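Local structure of glutathione S-transferase domain (Burkholderia graminis, 4MF5) at residues Lys180-Glu194 / Leu224-Ala236. The protein binds glutathione and, as a member of the glutathione S-transferase superfamily, probably transfers it to electrophilic substrates. Residues are numbered along the deposited sequence; the frame is centred on the assembly and turned at random. Where two conformers were deposited one is given.
Sequences KRLLGVLEQRLEGRE and LVAIQDFPNVQRA
E187 on helix 180-190 faces the start of helix 231-236, where the two axes come within 8.2 Å at 77°; upstream, K180 lies against V225, where a Schellman motif with A226 as its C' residue ends the preceding helix. With CG anti to the backbone N (chi1 -180°) and a bend at chi2, E187 brings its carboxylate to the first turn of helix 231-236. OE1 of E187 takes the N-H of V233 at 2.9 Å, while OE2 receives N232 N through its syn lone pair, also at 2.9 Å. N232 ND2 reaches the same OE2 from above the carboxylate plane and bonds E191 OE1 at 2.8 Å, nearly in its own amide plane. The E187 carboxylate thus accepts the backbone N-H groups of N232 and V233 in the first turn of helix 231-236, and the helix N-terminus probably stabilises its negative charge. F230 is the N-cap residue, and its ring lies with one face over L183 CB, 3.7 Å from the ring centroid in a CH-pi contact. V233 fits as a knob among L183, L186, E187 and L190; L190 in turn sits among N232, V233, R235 and A236. Beyond the type II turn 190-193, R235 NH2 bonds R193 O at 2.9 Å and N232 OD1, while NH1 donates to E194 O. Helix 203-216 packs against L183, L186, V233 and A236, completing a junction within the all-helical C-terminal domain of the glutathione transferase fold.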
loop_
_atom_site.group_PDB
_atom_site.type_symbol
_atom_site.label_atom_id
_atom_site.label_comp_id
_atom_site.label_asym_id
_atom_site.label_seq_id
_atom_site.Cartn_x
_atom_site.Cartn_y
_atom_site.Cartn_z
ATOM N N LYS A 180 11.646 0.459 14.437
ATOM C CA LYS A 180 12.529 -0.652 14.808
ATOM C C LYS A 180 11.884 -1.999 14.500
ATOM O O LYS A 180 12.552 -2.914 14.013
ATOM C CB LYS A 180 12.902 -0.614 16.279
ATOM C CG LYS A 180 13.863 0.484 16.689
ATOM C CD LYS A 180 14.036 0.423 18.200
ATOM C CE LYS A 180 15.023 1.415 18.759
ATOM N NZ LYS A 180 15.034 1.317 20.239
ATOM N N ARG A 181 10.597 -2.143 14.810
ATOM C CA ARG A 181 9.901 -3.401 14.557
ATOM C C ARG A 181 9.929 -3.721 13.063
ATOM O O ARG A 181 10.224 -4.845 12.656
ATOM C CB ARG A 181 8.475 -3.326 15.088
ATOM C CG ARG A 181 7.764 -4.688 15.111
ATOM C CD ARG A 181 6.271 -4.550 15.365
ATOM N NE ARG A 181 5.601 -3.911 14.246
ATOM C CZ ARG A 181 5.398 -4.482 13.069
ATOM N NH1 ARG A 181 5.650 -5.774 12.884
ATOM N NH2 ARG A 181 4.914 -3.780 12.061
ATOM N N LEU A 182 9.618 -2.734 12.238
ATOM C CA LEU A 182 9.628 -2.910 10.790
ATOM C C LEU A 182 11.008 -3.231 10.257
ATOM O O LEU A 182 11.147 -4.083 9.372
ATOM C CB LEU A 182 9.070 -1.652 10.119
ATOM C CG LEU A 182 7.573 -1.424 10.312
ATOM C CD1 LEU A 182 7.214 -0.000 9.991
ATOM C CD2 LEU A 182 6.773 -2.386 9.438
ATOM N N LEU A 183 12.034 -2.560 10.763
ATOM C CA LEU A 183 13.410 -2.897 10.380
ATOM C C LEU A 183 13.722 -4.336 10.736
ATOM O O LEU A 183 14.429 -5.013 9.998
ATOM C CB LEU A 183 14.403 -1.931 11.020
ATOM C CG LEU A 183 14.434 -0.535 10.387
ATOM C CD1 LEU A 183 15.144 0.459 11.312
ATOM C CD2 LEU A 183 15.083 -0.541 9.023
ATOM N N GLY A 184 13.203 -4.822 11.865
ATOM C CA GLY A 184 13.420 -6.211 12.258
ATOM C C GLY A 184 12.782 -7.190 11.300
ATOM O O GLY A 184 13.328 -8.262 11.029
ATOM N N VAL A 185 11.616 -6.835 10.772
ATOM C CA VAL A 185 10.971 -7.678 9.756
ATOM C C VAL A 185 11.861 -7.760 8.520
ATOM O O VAL A 185 12.110 -8.834 7.976
ATOM C CB VAL A 185 9.572 -7.138 9.379
ATOM C CG1 VAL A 185 8.969 -7.965 8.254
ATOM C CG2 VAL A 185 8.649 -7.149 10.593
ATOM N N LEU A 186 12.333 -6.621 8.055
ATOM C CA LEU A 186 13.239 -6.601 6.898
ATOM C C LEU A 186 14.513 -7.378 7.170
ATOM O O LEU A 186 14.982 -8.116 6.306
ATOM C CB LEU A 186 13.597 -5.181 6.493
ATOM C CG LEU A 186 12.515 -4.372 5.816
ATOM C CD1 LEU A 186 13.021 -2.955 5.583
ATOM C CD2 LEU A 186 12.060 -4.979 4.513
ATOM N N GLU A 187 15.070 -7.213 8.367
ATOM C CA GLU A 187 16.310 -7.888 8.750
ATOM C C GLU A 187 16.166 -9.402 8.687
ATOM O O GLU A 187 17.014 -10.105 8.120
ATOM C CB GLU A 187 16.724 -7.452 10.151
ATOM C CG GLU A 187 17.990 -8.081 10.654
ATOM C CD GLU A 187 19.216 -7.667 9.879
ATOM O OE1 GLU A 187 19.164 -6.647 9.179
ATOM O OE2 GLU A 187 20.248 -8.371 9.992
ATOM N N GLN A 188 15.121 -9.927 9.284
ATOM C CA GLN A 188 14.876 -11.361 9.243
ATOM C C GLN A 188 14.608 -11.855 7.843
ATOM O O GLN A 188 15.034 -12.928 7.491
ATOM C CB GLN A 188 13.742 -11.747 10.197
ATOM C CG GLN A 188 13.524 -13.224 10.307
ATOM C CD GLN A 188 14.795 -13.919 10.807
ATOM O OE1 GLN A 188 15.287 -13.588 11.894
ATOM N NE2 GLN A 188 15.385 -14.798 9.978
ATOM N N ARG A 189 13.913 -11.060 7.035
ATOM C CA ARG A 189 13.643 -11.454 5.669
ATOM C C ARG A 189 14.923 -11.534 4.836
ATOM O O ARG A 189 15.090 -12.405 3.976
ATOM C CB ARG A 189 12.649 -10.479 5.044
ATOM C CG ARG A 189 12.374 -10.729 3.590
ATOM C CD ARG A 189 11.722 -12.046 3.362
ATOM N NE ARG A 189 11.599 -12.263 1.960
ATOM C CZ ARG A 189 11.032 -13.330 1.425
ATOM N NH1 ARG A 189 11.028 -13.449 0.104
ATOM N NH2 ARG A 189 10.452 -14.251 2.190
ATOM N N LEU A 190 15.837 -10.602 5.071
ATOM C CA LEU A 190 17.076 -10.529 4.301
ATOM C C LEU A 190 18.112 -11.536 4.752
ATOM O O LEU A 190 19.111 -11.729 4.050
ATOM C CB LEU A 190 17.645 -9.117 4.347
ATOM C CG LEU A 190 16.852 -8.105 3.527
ATOM C CD1 LEU A 190 17.290 -6.699 3.929
ATOM C CD2 LEU A 190 17.007 -8.306 2.037
ATOM N N GLU A 191 17.907 -12.205 5.886
ATOM C CA GLU A 191 18.837 -13.224 6.322
ATOM C C GLU A 191 18.876 -14.331 5.292
ATOM O O GLU A 191 17.861 -14.954 4.989
ATOM C CB GLU A 191 18.423 -13.754 7.691
ATOM C CG GLU A 191 19.315 -14.844 8.239
ATOM C CD GLU A 191 20.762 -14.422 8.361
ATOM O OE1 GLU A 191 21.050 -13.252 8.686
ATOM O OE2 GLU A 191 21.627 -15.302 8.153
ATOM N N GLY A 192 20.058 -14.581 4.742
ATOM C CA GLY A 192 20.223 -15.623 3.750
ATOM C C GLY A 192 19.730 -15.224 2.368
ATOM O O GLY A 192 19.670 -16.083 1.494
ATOM N N ARG A 193 19.392 -13.949 2.145
ATOM C CA ARG A 193 18.927 -13.467 0.851
ATOM C C ARG A 193 19.752 -12.279 0.407
ATOM O O ARG A 193 20.124 -11.422 1.212
ATOM C CB ARG A 193 17.447 -13.048 0.904
ATOM C CG ARG A 193 16.480 -14.191 1.116
ATOM C CD ARG A 193 15.015 -13.757 1.026
ATOM N NE ARG A 193 14.134 -14.919 1.129
ATOM C CZ ARG A 193 13.731 -15.489 2.265
ATOM N NH1 ARG A 193 14.054 -14.978 3.455
ATOM N NH2 ARG A 193 12.969 -16.589 2.218
ATOM N N GLU A 194 19.980 -12.182 -0.890
ATOM C CA GLU A 194 20.642 -11.016 -1.459
ATOM C C GLU A 194 19.735 -9.780 -1.347
ATOM O O GLU A 194 20.146 -8.717 -0.879
ATOM C CB GLU A 194 21.001 -11.278 -2.925
ATOM C CG GLU A 194 22.098 -10.394 -3.454
ATOM C CD GLU A 194 23.419 -10.634 -2.751
ATOM O OE1 GLU A 194 23.670 -11.761 -2.290
ATOM O OE2 GLU A 194 24.201 -9.691 -2.646
ATOM N N LEU A 224 18.189 6.898 16.759
ATOM C CA LEU A 224 16.963 6.457 17.436
ATOM C C LEU A 224 16.661 4.988 17.153
ATOM O O LEU A 224 16.277 4.248 18.046
ATOM C CB LEU A 224 15.766 7.274 16.985
ATOM C CG LEU A 224 15.020 8.371 17.744
ATOM C CD1 LEU A 224 15.648 8.790 19.048
ATOM C CD2 LEU A 224 14.629 9.564 16.855
ATOM N N VAL A 225 16.818 4.551 15.893
ATOM C CA VAL A 225 16.475 3.167 15.549
ATOM C C VAL A 225 17.651 2.221 15.695
ATOM O O VAL A 225 17.447 1.028 15.595
ATOM C CB VAL A 225 15.840 3.049 14.142
ATOM C CG1 VAL A 225 14.598 3.895 14.016
ATOM C CG2 VAL A 225 16.850 3.371 13.031
ATOM N N ALA A 226 18.861 2.758 15.895
ATOM C CA ALA A 226 20.106 1.985 16.002
ATOM C C ALA A 226 20.284 1.058 14.787
ATOM O O ALA A 226 20.251 -0.171 14.890
ATOM C CB ALA A 226 20.185 1.210 17.317
ATOM N N ILE A 227 20.496 1.672 13.629
ATOM C CA ILE A 227 20.545 0.976 12.356
ATOM C C ILE A 227 21.571 -0.171 12.354
ATOM O O ILE A 227 21.377 -1.174 11.679
ATOM C CB ILE A 227 20.766 1.967 11.189
ATOM C CG1 ILE A 227 20.595 1.297 9.826
ATOM C CG2 ILE A 227 22.096 2.705 11.288
ATOM C CD1 ILE A 227 19.204 0.753 9.548
ATOM N N GLN A 228 22.645 -0.014 13.117
ATOM C CA GLN A 228 23.702 -1.014 13.234
ATOM C C GLN A 228 23.183 -2.348 13.794
ATOM O O GLN A 228 23.865 -3.366 13.668
ATOM C CB GLN A 228 24.867 -0.497 14.084
ATOM C CG GLN A 228 24.486 -0.105 15.504
ATOM C CD GLN A 228 24.052 1.330 15.694
ATOM O OE1 GLN A 228 24.033 1.819 16.865
ATOM N NE2 GLN A 228 23.713 2.018 14.662
ATOM N N ASP A 229 21.991 -2.365 14.383
ATOM C CA ASP A 229 21.410 -3.583 14.885
ATOM C C ASP A 229 20.850 -4.458 13.774
ATOM O O ASP A 229 20.393 -5.573 14.048
ATOM C CB ASP A 229 20.273 -3.285 15.876
ATOM C CG ASP A 229 20.740 -2.711 17.187
ATOM O OD1 ASP A 229 21.948 -2.715 17.445
ATOM O OD2 ASP A 229 19.884 -2.260 17.970
ATOM N N PHE A 230 20.866 -3.980 12.523
ATOM C CA PHE A 230 20.227 -4.675 11.398
ATOM C C PHE A 230 21.283 -4.868 10.301
ATOM O O PHE A 230 21.271 -4.183 9.277
ATOM C CB PHE A 230 19.027 -3.856 10.910
ATOM C CG PHE A 230 18.087 -3.481 12.024
ATOM C CD1 PHE A 230 17.164 -4.403 12.526
ATOM C CD2 PHE A 230 18.121 -2.213 12.586
ATOM C CE1 PHE A 230 16.315 -4.065 13.569
ATOM C CE2 PHE A 230 17.267 -1.885 13.638
ATOM C CZ PHE A 230 16.361 -2.806 14.108
ATOM N N PRO A 231 22.211 -5.807 10.495
ATOM C CA PRO A 231 23.342 -5.912 9.558
ATOM C C PRO A 231 22.928 -6.319 8.136
ATOM O O PRO A 231 23.529 -5.837 7.170
ATOM C CB PRO A 231 24.251 -6.963 10.226
ATOM C CG PRO A 231 23.352 -7.708 11.155
ATOM C CD PRO A 231 22.391 -6.669 11.670
ATOM N N ASN A 232 21.959 -7.209 7.983
ATOM C CA ASN A 232 21.484 -7.524 6.646
ATOM C C ASN A 232 20.883 -6.308 5.946
ATOM O O ASN A 232 21.093 -6.094 4.756
ATOM C CB ASN A 232 20.455 -8.648 6.657
ATOM C CG ASN A 232 21.058 -9.986 6.959
ATOM O OD1 ASN A 232 21.814 -10.538 6.141
ATOM N ND2 ASN A 232 20.689 -10.540 8.061
ATOM N N VAL A 233 20.104 -5.517 6.678
ATOM C CA VAL A 233 19.563 -4.282 6.117
ATOM C C VAL A 233 20.719 -3.368 5.709
ATOM O O VAL A 233 20.689 -2.770 4.634
ATOM C CB VAL A 233 18.619 -3.570 7.101
ATOM C CG1 VAL A 233 18.224 -2.193 6.581
ATOM C CG2 VAL A 233 17.382 -4.401 7.369
ATOM N N GLN A 234 21.741 -3.246 6.555
ATOM C CA GLN A 234 22.861 -2.381 6.208
ATOM C C GLN A 234 23.599 -2.855 4.960
ATOM O O GLN A 234 24.020 -2.034 4.152
ATOM C CB GLN A 234 23.854 -2.289 7.380
ATOM C CG GLN A 234 23.231 -1.604 8.603
ATOM C CD GLN A 234 24.274 -1.087 9.548
ATOM O OE1 GLN A 234 25.183 -1.860 10.031
ATOM N NE2 GLN A 234 24.227 0.161 9.818
ATOM N N ARG A 235 23.767 -4.161 4.819
ATOM C CA ARG A 235 24.366 -4.742 3.632
ATOM C C ARG A 235 23.587 -4.402 2.376
ATOM O O ARG A 235 24.157 -3.949 1.371
ATOM C CB ARG A 235 24.405 -6.270 3.805
ATOM C CG ARG A 235 24.745 -7.084 2.582
ATOM C CD ARG A 235 24.787 -8.589 2.819
ATOM N NE ARG A 235 23.567 -9.183 3.373
ATOM C CZ ARG A 235 22.437 -9.415 2.715
ATOM N NH1 ARG A 235 22.320 -9.036 1.435
ATOM N NH2 ARG A 235 21.442 -10.046 3.335
ATOM N N ALA A 236 22.292 -4.655 2.416
ATOM C CA ALA A 236 21.463 -4.451 1.236
ATOM C C ALA A 236 21.319 -2.968 0.927
ATOM O O ALA A 236 21.308 -2.595 -0.250
ATOM C CB ALA A 236 20.118 -5.130 1.429
HETATM O O HOH W 1 15.810 4.667 20.694
HETATM O O HOH W 2 22.458 -13.067 5.376
HETATM O O HOH W 3 23.849 -7.889 -0.752
HETATM O O HOH W 4 25.031 -9.700 -0.089
#